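Local coordinates for protein TarM (Staphylococcus aureus subsp. aureus 21178, PDB 4X7R) that is a glycosyltransferase of the group 1 family with the GT-B fold, two Rossmann-like domains facing a cleft that holds uridine-5'-diphosphate, plus an added antiparallel sheet, at residues L282-A285 / Q286-D289; K198-N202 / N203-C207; A53-Q57 / G58-R62. The protein carries 1 engineered substitution. All coordinates share one frame; numbering follows the deposited sequence.

Contact 1: residues L282-A285 / Q286-D289; sequences LTEA and QRLD
The side chains of Thr283 and Gln286 cross at about a right angle where helix 284-293 begins. Thr283 is its N-cap: OG1, set between the backbone N and the carbonyl carbon (chi1 69°), faces the first turn and accepts from Gln286 N at 3.4 Å, a straight (162°) but weak capping bond. Gln286 runs extended past this hydroxyl, CG anti to its own N, and its amide oxygen reaches back toward Leu282 N and Thr283, as two shared waters prove. One, 2.6 Å from Gln286 OE1, is held by Leu282 N; the other, 2.7 Å from Gln286 OE1, lies 2.8 Å from Thr283 OG1. The amide nitrogen points elsewhere, to Val250 O and His252 ND1.

On another side of the helix, Glu284 OE1 and Arg287 NH1 stand 4.6 Å apart, too far for a direct pair. A water in the guanidinium plane, at its edge, bridges them, 2.7 Å from Glu284 OE1 and 2.7 Å from Arg287 NH1, while Arg287 NE is bonded to Ile299 O. Leu282 touches the bound (2S)-2,3-dihydroxypropyl 2-acetamido-2-deoxy-alpha-D-glucopyranoside (3YW), placing this junction of strand 278-281 and helix 284-293, in a beta-alpha-beta unit, beside a ligand pocket. Regular backbone bonds, Leu288 N to Glu284 O and Asp289 N to Ala285 O, hold the turn; waters supplement its weak side-chain cap and probably mediate attraction between Glu284 and Arg287.

Contact 2: residues K198-N202 / N203-C207; sequences KEFKN and NLALC. With ZDO (methyl 2-deoxy-6-O-sulfo-2-(sulfoamino)-alpha-D-glucopyranoside), chain C; IDS (2-O-sulfo-alpha-L-idopyranuronic acid), chain B; SUS (2-deoxy-3,6-di-O-sulfo-2-(sulfoamino)-alpha-D-glucopyranose), chain D.
Asn202 is the N-cap of helix 203-214, its side chain accepting from Ala205 N inside the first turn, at the point where the chain leaves edge strand 198-200 of the antiparallel sheet and turns into the helix.

The polar contacts belong to the cap. Asn202 CG sits between its backbone N and carbonyl carbon (chi1 54°), which carries OD1 over the first turn to accept from Ala205 N at 3.1 Å, nearly straight at 164°. The carbonyl of the same residue takes the next amide, Leu206 N to Asn202 O at 3.2 Å with the donor in the carbonyl plane. Two acceptors of one residue thus serve two successive amides of the opening turn.

The apolar contacts bring the strand's last side chain against the helix. Leu206 CA lies over a face of the Phe200 ring, 4.2 Å from the centroid and 27° off the normal, a CH-pi contact. The two side chains cross at about a right angle, and Leu206 CD1 meets Phe200 CD1 at 3.8 Å, while Phe200 CB rests 4.0 Å from Ala205 CB. The ring also meets that of Tyr209, further along the helix.

The ligand contacts gather at the helix start, whose partial positive charge would suit the sulfates of the bound sugars. Asn202 ND2 approaches ZDO OS2 to 3.3 Å, and Leu204 CD2 also touches this oxygen. Lys233 bonds to both IDS and SUS from beyond the two segments. Asn203 projects CG anti to its backbone N, and its ND2 donates to IDS O2S at 2.8 Å, while SUS O2S lies 2.8 Å from Asn203 ND2 as well.

Contact 3: residues A53-Q57 / G58-R62; sequences ALKKQ and GKMDR. With UDP (uridine-5'-diphosphate), chain E.
Met60 packs against the last helical turn, its CB 3.8 Å from Leu54 CB. Its extended chain, CG anti to the backbone N (chi1 -177°), crosses that of Lys55 obliquely, with Met60 SD 4.0 Å from Lys55 CE. Lys55 continues straight past Met60 and donates from NZ to Arg62 O at 2.9 Å, approaching from above the carbonyl plane; the same nitrogen is also bonded to Thr64 O.

A Schellman motif ends helix 47-56 and turns the backbone so that Met60 comes back against Leu54 and Lys55. Gly58 takes a positive phi of 78°, and two bonds define the motif: Gly58 N to Lys55 O at 3.0 Å, and a weak one (129°) from Lys59 N to Leu54 O at 3.1 Å. Met60 N adds a further, nearly straight bond to Leu54 O, also 3.1 Å. A water, 2.6 Å from Lys55 O, spans to Met60 O and ties the reversed chain to the helix end.

Further out, Phe23 of helix 17-31 touches both Leu54 and Met60. From the same turn Lys59, bent at its second torsion, leads away from the helix to the nucleotide pocket, where NZ donates to UDP O2 at 3.0 Å and bonds to Tyr382 OH.

From the N terminus the order is contact 3, contact 2, contact 1. Each is a local turn within one continuous stretch, in series, so none nests in or crosses another. Contact 3 closes the turn from helix 47-56 toward strand 66-68, one edge of the seven-stranded parallel sheet. Contact 2 turns the chain out of strand 198-200, the last of the antiparallel sheet, into the helix that returns it to the parallel sheet at strand 221-225. Contact 1 opens the helix between strands 278-281 and 299-301, at the opposite edge. Their centres lie 32 to 36 Å apart, and they border three different ligands: UDP, the glycan and 3YW respectively.

Contact 1: residues L282-A285 / Q286-D289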
loop_
_atom_site.group_PDB
_atom_site.type_symbol
_atom_site.label_atom_id
_atom_site.label_comp_id
_atom_site.label_asym_id
_atom_site.label_seq_id
_atom_site.Cartn_x
_atom_site.Cartn_y
_atom_site.Cartn_z
ATOM N N LEU A 282 -5.683 6.178 15.252
ATOM C CA LEU A 282 -4.361 6.001 15.817
ATOM C C LEU A 282 -3.989 6.927 16.957
ATOM O O LEU A 282 -3.049 6.609 17.694
ATOM C CB LEU A 282 -3.297 6.024 14.712
ATOM C CG LEU A 282 -3.494 5.003 13.553
ATOM C CD1 LEU A 282 -2.676 5.427 12.335
ATOM C CD2 LEU A 282 -3.137 3.586 14.004
ATOM N N THR A 283 -4.664 8.091 17.077
ATOM C CA THR A 283 -4.329 9.051 18.145
ATOM C C THR A 283 -5.577 9.445 18.907
ATOM O O THR A 283 -6.685 9.276 18.391
ATOM C CB THR A 283 -3.591 10.313 17.575
ATOM O OG1 THR A 283 -4.498 11.055 16.806
ATOM C CG2 THR A 283 -2.359 9.972 16.714
ATOM N N GLU A 284 -5.402 9.931 20.155
ATOM C CA GLU A 284 -6.524 10.394 20.991
ATOM C C GLU A 284 -7.179 11.627 20.376
ATOM O O GLU A 284 -8.405 11.759 20.433
ATOM C CB GLU A 284 -6.077 10.712 22.448
ATOM C CG GLU A 284 -5.498 9.507 23.205
ATOM C CD GLU A 284 -6.432 8.349 23.532
ATOM O OE1 GLU A 284 -7.668 8.512 23.390
ATOM O OE2 GLU A 284 -5.922 7.265 23.906
ATOM N N ALA A 285 -6.376 12.532 19.804
ATOM C CA ALA A 285 -6.902 13.780 19.211
ATOM C C ALA A 285 -7.863 13.521 18.066
ATOM O O ALA A 285 -8.921 14.138 18.026
ATOM C CB ALA A 285 -5.758 14.705 18.784
ATOM N N GLN A 286 -7.564 12.545 17.194
ATOM C CA GLN A 286 -8.486 12.218 16.098
ATOM C C GLN A 286 -9.789 11.666 16.632
ATOM O O GLN A 286 -10.836 11.982 16.082
ATOM C CB GLN A 286 -7.843 11.229 15.079
ATOM C CG GLN A 286 -8.704 11.034 13.806
ATOM C CD GLN A 286 -8.012 10.311 12.667
ATOM O OE1 GLN A 286 -7.025 9.618 12.846
ATOM N NE2 GLN A 286 -8.553 10.429 11.466
ATOM N N ARG A 287 -9.738 10.815 17.679
ATOM C CA ARG A 287 -10.938 10.223 18.291
ATOM C C ARG A 287 -11.873 11.312 18.819
ATOM O O ARG A 287 -13.078 11.272 18.541
ATOM C CB ARG A 287 -10.555 9.258 19.435
ATOM C CG ARG A 287 -11.758 8.745 20.203
ATOM C CD ARG A 287 -11.363 7.735 21.269
ATOM N NE ARG A 287 -12.542 7.376 22.057
ATOM C CZ ARG A 287 -12.940 8.052 23.127
ATOM N NH1 ARG A 287 -12.243 9.104 23.556
ATOM N NH2 ARG A 287 -14.035 7.685 23.779
ATOM N N LEU A 288 -11.312 12.307 19.514
ATOM C CA LEU A 288 -12.093 13.431 20.037
ATOM C C LEU A 288 -12.684 14.275 18.912
ATOM O O LEU A 288 -13.859 14.661 18.988
ATOM C CB LEU A 288 -11.237 14.301 20.994
ATOM C CG LEU A 288 -10.706 13.564 22.245
ATOM C CD1 LEU A 288 -9.661 14.386 22.962
ATOM C CD2 LEU A 288 -11.829 13.217 23.194
ATOM N N ASP A 289 -11.894 14.542 17.852
ATOM C CA ASP A 289 -12.378 15.312 16.693
ATOM C C ASP A 289 -13.541 14.591 16.034
ATOM O O ASP A 289 -14.551 15.206 15.741
ATOM C CB ASP A 289 -11.253 15.551 15.662
ATOM C CG ASP A 289 -10.210 16.539 16.128
ATOM O OD1 ASP A 289 -10.487 17.279 17.091
ATOM O OD2 ASP A 289 -9.148 16.615 15.493
HETATM O O HOH W 1 -5.879 7.317 12.534
HETATM O O HOH W 2 -4.854 9.684 14.437
HETATM O O HOH W 3 -9.775 10.174 23.323
#

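Contact 2: residues K198-N202 / N203-C207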
loop_
_atom_site.group_PDB
_atom_site.type_symbol
_atom_site.label_atom_id
_atom_site.label_comp_id
_atom_site.label_asym_id
_atom_site.label_seq_id
_atom_site.Cartn_x
_atom_site.Cartn_y
_atom_site.Cartn_z
ATOM N N LYS A 198 -21.409 -20.278 -9.995
ATOM C CA LYS A 198 -22.087 -19.176 -9.325
ATOM C C LYS A 198 -21.821 -17.866 -10.024
ATOM O O LYS A 198 -20.685 -17.580 -10.407
ATOM C CB LYS A 198 -21.714 -19.099 -7.834
ATOM C CG LYS A 198 -22.417 -20.162 -6.995
ATOM C CD LYS A 198 -21.977 -20.155 -5.543
ATOM C CE LYS A 198 -22.698 -21.205 -4.725
ATOM N NZ LYS A 198 -22.364 -22.602 -5.132
ATOM N N GLU A 199 -22.872 -17.074 -10.189
ATOM C CA GLU A 199 -22.779 -15.761 -10.785
ATOM C C GLU A 199 -23.010 -14.696 -9.732
ATOM O O GLU A 199 -23.808 -14.892 -8.831
ATOM C CB GLU A 199 -23.782 -15.626 -11.932
ATOM C CG GLU A 199 -23.375 -14.616 -12.990
ATOM C CD GLU A 199 -24.221 -14.697 -14.250
ATOM O OE1 GLU A 199 -25.465 -14.806 -14.126
ATOM O OE2 GLU A 199 -23.640 -14.663 -15.358
ATOM N N PHE A 200 -22.309 -13.565 -9.850
ATOM C CA PHE A 200 -22.398 -12.440 -8.910
ATOM C C PHE A 200 -22.675 -11.201 -9.698
ATOM O O PHE A 200 -22.183 -11.092 -10.821
ATOM C CB PHE A 200 -21.084 -12.309 -8.084
ATOM C CG PHE A 200 -20.809 -13.576 -7.326
ATOM C CD1 PHE A 200 -20.133 -14.640 -7.933
ATOM C CD2 PHE A 200 -21.344 -13.771 -6.063
ATOM C CE1 PHE A 200 -19.950 -15.853 -7.259
ATOM C CE2 PHE A 200 -21.185 -14.994 -5.405
ATOM C CZ PHE A 200 -20.483 -16.023 -6.002
ATOM N N LYS A 201 -23.468 -10.265 -9.145
ATOM C CA LYS A 201 -23.841 -9.039 -9.882
ATOM C C LYS A 201 -22.701 -8.089 -10.170
ATOM O O LYS A 201 -22.759 -7.342 -11.139
ATOM C CB LYS A 201 -25.062 -8.321 -9.261
ATOM C CG LYS A 201 -24.811 -7.615 -7.937
ATOM C CD LYS A 201 -26.112 -7.102 -7.337
ATOM C CE LYS A 201 -26.616 -8.053 -6.281
ATOM N NZ LYS A 201 -28.015 -7.734 -5.869
ATOM N N ASN A 202 -21.657 -8.117 -9.325
ATOM C CA ASN A 202 -20.471 -7.255 -9.444
ATOM C C ASN A 202 -19.354 -7.793 -8.535
ATOM O O ASN A 202 -19.547 -8.802 -7.872
ATOM C CB ASN A 202 -20.820 -5.762 -9.147
ATOM C CG ASN A 202 -21.517 -5.540 -7.819
ATOM O OD1 ASN A 202 -21.420 -6.336 -6.880
ATOM N ND2 ASN A 202 -22.296 -4.485 -7.725
ATOM N N ASN A 203 -18.188 -7.147 -8.543
ATOM C CA ASN A 203 -17.012 -7.535 -7.747
ATOM C C ASN A 203 -17.251 -7.499 -6.227
ATOM O O ASN A 203 -16.766 -8.374 -5.510
ATOM C CB ASN A 203 -15.804 -6.668 -8.110
ATOM C CG ASN A 203 -14.527 -7.193 -7.566
ATOM O OD1 ASN A 203 -14.120 -8.327 -7.849
ATOM N ND2 ASN A 203 -13.916 -6.436 -6.689
ATOM N N LEU A 204 -18.009 -6.510 -5.739
ATOM C CA LEU A 204 -18.310 -6.399 -4.305
ATOM C C LEU A 204 -19.087 -7.633 -3.867
ATOM O O LEU A 204 -18.713 -8.229 -2.877
ATOM C CB LEU A 204 -19.077 -5.083 -4.024
ATOM C CG LEU A 204 -19.749 -4.897 -2.668
ATOM C CD1 LEU A 204 -18.704 -4.807 -1.529
ATOM C CD2 LEU A 204 -20.635 -3.646 -2.690
ATOM N N ALA A 205 -20.113 -8.056 -4.644
ATOM C CA ALA A 205 -20.892 -9.281 -4.375
ATOM C C ALA A 205 -19.974 -10.508 -4.327
ATOM O O ALA A 205 -20.145 -11.346 -3.446
ATOM C CB ALA A 205 -21.974 -9.493 -5.444
ATOM N N LEU A 206 -19.029 -10.628 -5.277
ATOM C CA LEU A 206 -18.078 -11.751 -5.318
ATOM C C LEU A 206 -17.233 -11.734 -4.029
ATOM O O LEU A 206 -17.129 -12.756 -3.336
ATOM C CB LEU A 206 -17.161 -11.629 -6.571
ATOM C CG LEU A 206 -15.977 -12.625 -6.656
ATOM C CD1 LEU A 206 -16.451 -13.994 -7.013
ATOM C CD2 LEU A 206 -14.906 -12.165 -7.641
ATOM N N CYS A 207 -16.660 -10.547 -3.692
ATOM C CA CYS A 207 -15.827 -10.378 -2.483
ATOM C C CYS A 207 -16.563 -10.611 -1.195
ATOM O O CYS A 207 -16.007 -11.218 -0.294
ATOM C CB CYS A 207 -15.125 -9.033 -2.506
ATOM S SG CYS A 207 -13.914 -8.895 -3.835
HETATM C C1 ZDO C . -19.388 3.093 -9.671
HETATM C C1M ZDO C . -21.159 2.048 -10.878
HETATM C C2 ZDO C . -17.970 3.695 -9.824
HETATM C C3 ZDO C . -16.909 2.619 -9.668
HETATM C C4 ZDO C . -17.068 1.775 -8.370
HETATM C C5 ZDO C . -18.546 1.285 -8.236
HETATM C C6 ZDO C . -18.826 0.623 -6.869
HETATM O O1 ZDO C . -19.742 2.276 -10.815
HETATM N N2 ZDO C . -17.791 4.370 -11.115
HETATM S S2 ZDO C . -18.109 6.095 -11.019
HETATM O OSA ZDO C . -19.483 6.297 -10.365
HETATM O OSB ZDO C . -18.043 6.624 -12.462
HETATM O OSC ZDO C . -17.036 6.775 -10.163
HETATM O O3 ZDO C . -15.622 3.242 -9.737
HETATM O O4 ZDO C . -16.187 0.646 -8.524
HETATM O O5 ZDO C . -19.471 2.412 -8.387
HETATM O O6 ZDO C . -20.233 0.346 -6.718
HETATM S S6 ZDO C . -20.905 -0.954 -7.212
HETATM O OS1 ZDO C . -22.418 -0.710 -7.327
HETATM O OS2 ZDO C . -20.659 -2.070 -6.190
HETATM O OS3 ZDO C . -20.371 -1.377 -8.595
HETATM C C1 IDS B . -15.364 0.299 -7.393
HETATM C C2 IDS B . -14.718 -1.078 -7.665
HETATM C C3 IDS B . -13.437 -0.964 -8.571
HETATM C C4 IDS B . -12.514 0.192 -8.160
HETATM C C5 IDS B . -13.318 1.507 -7.977
HETATM C C6 IDS B . -12.431 2.670 -7.513
HETATM O O2 IDS B . -14.421 -1.730 -6.399
HETATM O O3 IDS B . -13.777 -0.791 -9.957
HETATM O O4 IDS B . -11.886 -0.129 -6.922
HETATM O O5 IDS B . -14.356 1.266 -6.989
HETATM O O6A IDS B . -12.677 3.145 -6.377
HETATM O O6B IDS B . -11.523 3.050 -8.291
HETATM S S IDS B . -15.398 -2.710 -5.727
HETATM O O1S IDS B . -16.844 -2.203 -5.694
HETATM O O2S IDS B . -15.341 -4.033 -6.485
HETATM O O3S IDS B . -14.977 -2.924 -4.273
HETATM N N2 SUS D . -11.388 -2.301 -5.232
HETATM C C1 SUS D . -10.671 -0.883 -7.113
HETATM S S1 SUS D . -11.049 -4.005 -5.541
HETATM C C2 SUS D . -10.290 -1.478 -5.769
HETATM S S2 SUS D . -5.650 1.362 -7.971
HETATM C C3 SUS D . -9.897 -0.355 -4.785
HETATM O O3 SUS D . -9.430 -0.909 -3.538
HETATM S S3 SUS D . -10.257 -0.671 -2.276
HETATM C C4 SUS D . -8.841 0.597 -5.364
HETATM O O4 SUS D . -8.775 1.682 -4.459
HETATM C C5 SUS D . -9.266 1.079 -6.797
HETATM O O5 SUS D . -9.576 -0.080 -7.627
HETATM C C6 SUS D . -8.159 1.798 -7.564
HETATM O O6 SUS D . -7.064 0.905 -7.658
HETATM O O1S SUS D . -9.843 -4.430 -4.707
HETATM O O2S SUS D . -12.305 -4.770 -5.154
HETATM O O3S SUS D . -10.733 -4.225 -7.019
HETATM O O4S SUS D . -4.709 0.175 -7.741
HETATM O O5S SUS D . -5.598 1.829 -9.428
HETATM O O6S SUS D . -5.250 2.511 -7.040
HETATM O O7S SUS D . -10.399 0.829 -2.114
HETATM O O8S SUS D . -9.563 -1.246 -1.039
HETATM O O9S SUS D . -11.637 -1.303 -2.419
#

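Contact 3: residues A53-Q57 / G58-R62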
loop_
_atom_site.group_PDB
_atom_site.type_symbol
_atom_site.label_atom_id
_atom_site.label_comp_id
_atom_site.label_asym_id
_atom_site.label_seq_id
_atom_site.Cartn_x
_atom_site.Cartn_y
_atom_site.Cartn_z
ATOM N N ALA A 53 9.129 -12.382 -2.043
ATOM C CA ALA A 53 9.988 -11.197 -1.974
ATOM C C ALA A 53 9.786 -10.422 -0.665
ATOM O O ALA A 53 10.772 -10.063 -0.031
ATOM C CB ALA A 53 9.732 -10.292 -3.169
ATOM N N LEU A 54 8.516 -10.187 -0.255
ATOM C CA LEU A 54 8.159 -9.470 0.983
ATOM C C LEU A 54 8.648 -10.218 2.211
ATOM O O LEU A 54 9.077 -9.589 3.179
ATOM C CB LEU A 54 6.634 -9.267 1.085
ATOM C CG LEU A 54 5.985 -8.201 0.212
ATOM C CD1 LEU A 54 4.477 -8.349 0.213
ATOM C CD2 LEU A 54 6.412 -6.797 0.644
ATOM N N LYS A 55 8.590 -11.562 2.170
ATOM C CA LYS A 55 9.067 -12.400 3.276
ATOM C C LYS A 55 10.594 -12.441 3.340
ATOM O O LYS A 55 11.147 -12.322 4.429
ATOM C CB LYS A 55 8.451 -13.800 3.232
ATOM C CG LYS A 55 6.969 -13.768 3.537
ATOM C CD LYS A 55 6.361 -15.140 3.734
ATOM C CE LYS A 55 4.891 -14.931 3.994
ATOM N NZ LYS A 55 4.239 -16.132 4.554
ATOM N N LYS A 56 11.268 -12.546 2.171
ATOM C CA LYS A 56 12.730 -12.565 2.045
ATOM C C LYS A 56 13.328 -11.265 2.581
ATOM O O LYS A 56 14.327 -11.305 3.300
ATOM C CB LYS A 56 13.141 -12.807 0.576
ATOM C CG LYS A 56 14.643 -12.830 0.333
ATOM C CD LYS A 56 15.033 -13.695 -0.867
ATOM C CE LYS A 56 16.081 -14.758 -0.567
ATOM N NZ LYS A 56 17.357 -14.190 -0.050
ATOM N N GLN A 57 12.676 -10.124 2.280
ATOM C CA GLN A 57 13.073 -8.779 2.730
ATOM C C GLN A 57 12.873 -8.579 4.247
ATOM O O GLN A 57 13.370 -7.596 4.809
ATOM C CB GLN A 57 12.246 -7.721 1.978
ATOM C CG GLN A 57 12.646 -7.501 0.516
ATOM C CD GLN A 57 11.652 -6.653 -0.253
ATOM O OE1 GLN A 57 10.746 -6.027 0.314
ATOM N NE2 GLN A 57 11.811 -6.603 -1.571
ATOM N N GLY A 58 12.108 -9.472 4.876
ATOM C CA GLY A 58 11.769 -9.381 6.293
ATOM C C GLY A 58 10.663 -8.376 6.604
ATOM O O GLY A 58 10.445 -8.056 7.775
ATOM N N LYS A 59 9.946 -7.870 5.562
ATOM C CA LYS A 59 8.824 -6.930 5.731
ATOM C C LYS A 59 7.623 -7.709 6.260
ATOM O O LYS A 59 7.023 -7.349 7.272
ATOM C CB LYS A 59 8.435 -6.253 4.402
ATOM C CG LYS A 59 9.431 -5.209 3.925
ATOM C CD LYS A 59 8.740 -3.936 3.459
ATOM C CE LYS A 59 9.749 -2.810 3.372
ATOM N NZ LYS A 59 9.123 -1.538 2.957
ATOM N N MET A 60 7.294 -8.787 5.568
ATOM C CA MET A 60 6.184 -9.653 5.924
ATOM C C MET A 60 6.720 -10.825 6.738
ATOM O O MET A 60 7.639 -11.511 6.282
ATOM C CB MET A 60 5.519 -10.159 4.633
ATOM C CG MET A 60 4.297 -11.005 4.855
ATOM S SD MET A 60 3.520 -11.238 3.255
ATOM C CE MET A 60 2.037 -12.050 3.718
ATOM N N ASP A 61 6.128 -11.067 7.927
ATOM C CA ASP A 61 6.497 -12.194 8.804
ATOM C C ASP A 61 6.217 -13.498 8.050
ATOM O O ASP A 61 5.224 -13.591 7.328
ATOM C CB ASP A 61 5.662 -12.139 10.101
ATOM C CG ASP A 61 6.110 -13.092 11.191
ATOM O OD1 ASP A 61 5.731 -14.272 11.134
ATOM O OD2 ASP A 61 6.765 -12.627 12.153
ATOM N N ARG A 62 7.076 -14.498 8.242
ATOM C CA ARG A 62 6.978 -15.821 7.613
ATOM C C ARG A 62 5.629 -16.502 7.904
ATOM O O ARG A 62 5.141 -17.246 7.058
ATOM C CB ARG A 62 8.119 -16.732 8.097
ATOM C CG ARG A 62 9.514 -16.128 7.979
ATOM C CD ARG A 62 10.357 -16.470 9.185
ATOM N NE ARG A 62 9.825 -15.882 10.417
ATOM C CZ ARG A 62 9.743 -16.525 11.578
ATOM N NH1 ARG A 62 10.152 -17.785 11.678
ATOM N NH2 ARG A 62 9.241 -15.918 12.644
HETATM N N1 UDP E . 9.077 2.995 3.590
HETATM C C2 UDP E . 10.130 2.148 3.296
HETATM N N3 UDP E . 10.955 2.576 2.282
HETATM C C4 UDP E . 10.826 3.724 1.532
HETATM C C5 UDP E . 9.680 4.533 1.859
HETATM C C6 UDP E . 8.858 4.154 2.857
HETATM O O2 UDP E . 10.325 1.094 3.885
HETATM O O4 UDP E . 11.687 3.993 0.673
HETATM C "C1'" UDP E . 8.281 2.669 4.801
HETATM C "C2'" UDP E . 8.780 3.345 6.075
HETATM O "O2'" UDP E . 9.812 2.587 6.684
HETATM C "C3'" UDP E . 7.509 3.360 6.927
HETATM C "C4'" UDP E . 6.403 3.527 5.889
HETATM O "O4'" UDP E . 6.956 3.115 4.617
HETATM O "O3'" UDP E . 7.300 2.228 7.772
HETATM C "C5'" UDP E . 5.842 4.922 5.783
HETATM O "O5'" UDP E . 5.011 5.122 6.949
HETATM P PA UDP E . 4.286 6.496 7.353
HETATM O O1A UDP E . 3.289 6.215 8.410
HETATM O O2A UDP E . 5.353 7.486 7.846
HETATM O O3A UDP E . 3.586 7.071 6.079
HETATM P PB UDP E . 2.567 6.440 5.012
HETATM O O1B UDP E . 1.621 5.496 5.708
HETATM O O2B UDP E . 3.336 5.683 3.925
HETATM O O3B UDP E . 1.752 7.560 4.396
HETATM O O HOH W 4 10.107 -12.428 6.800
#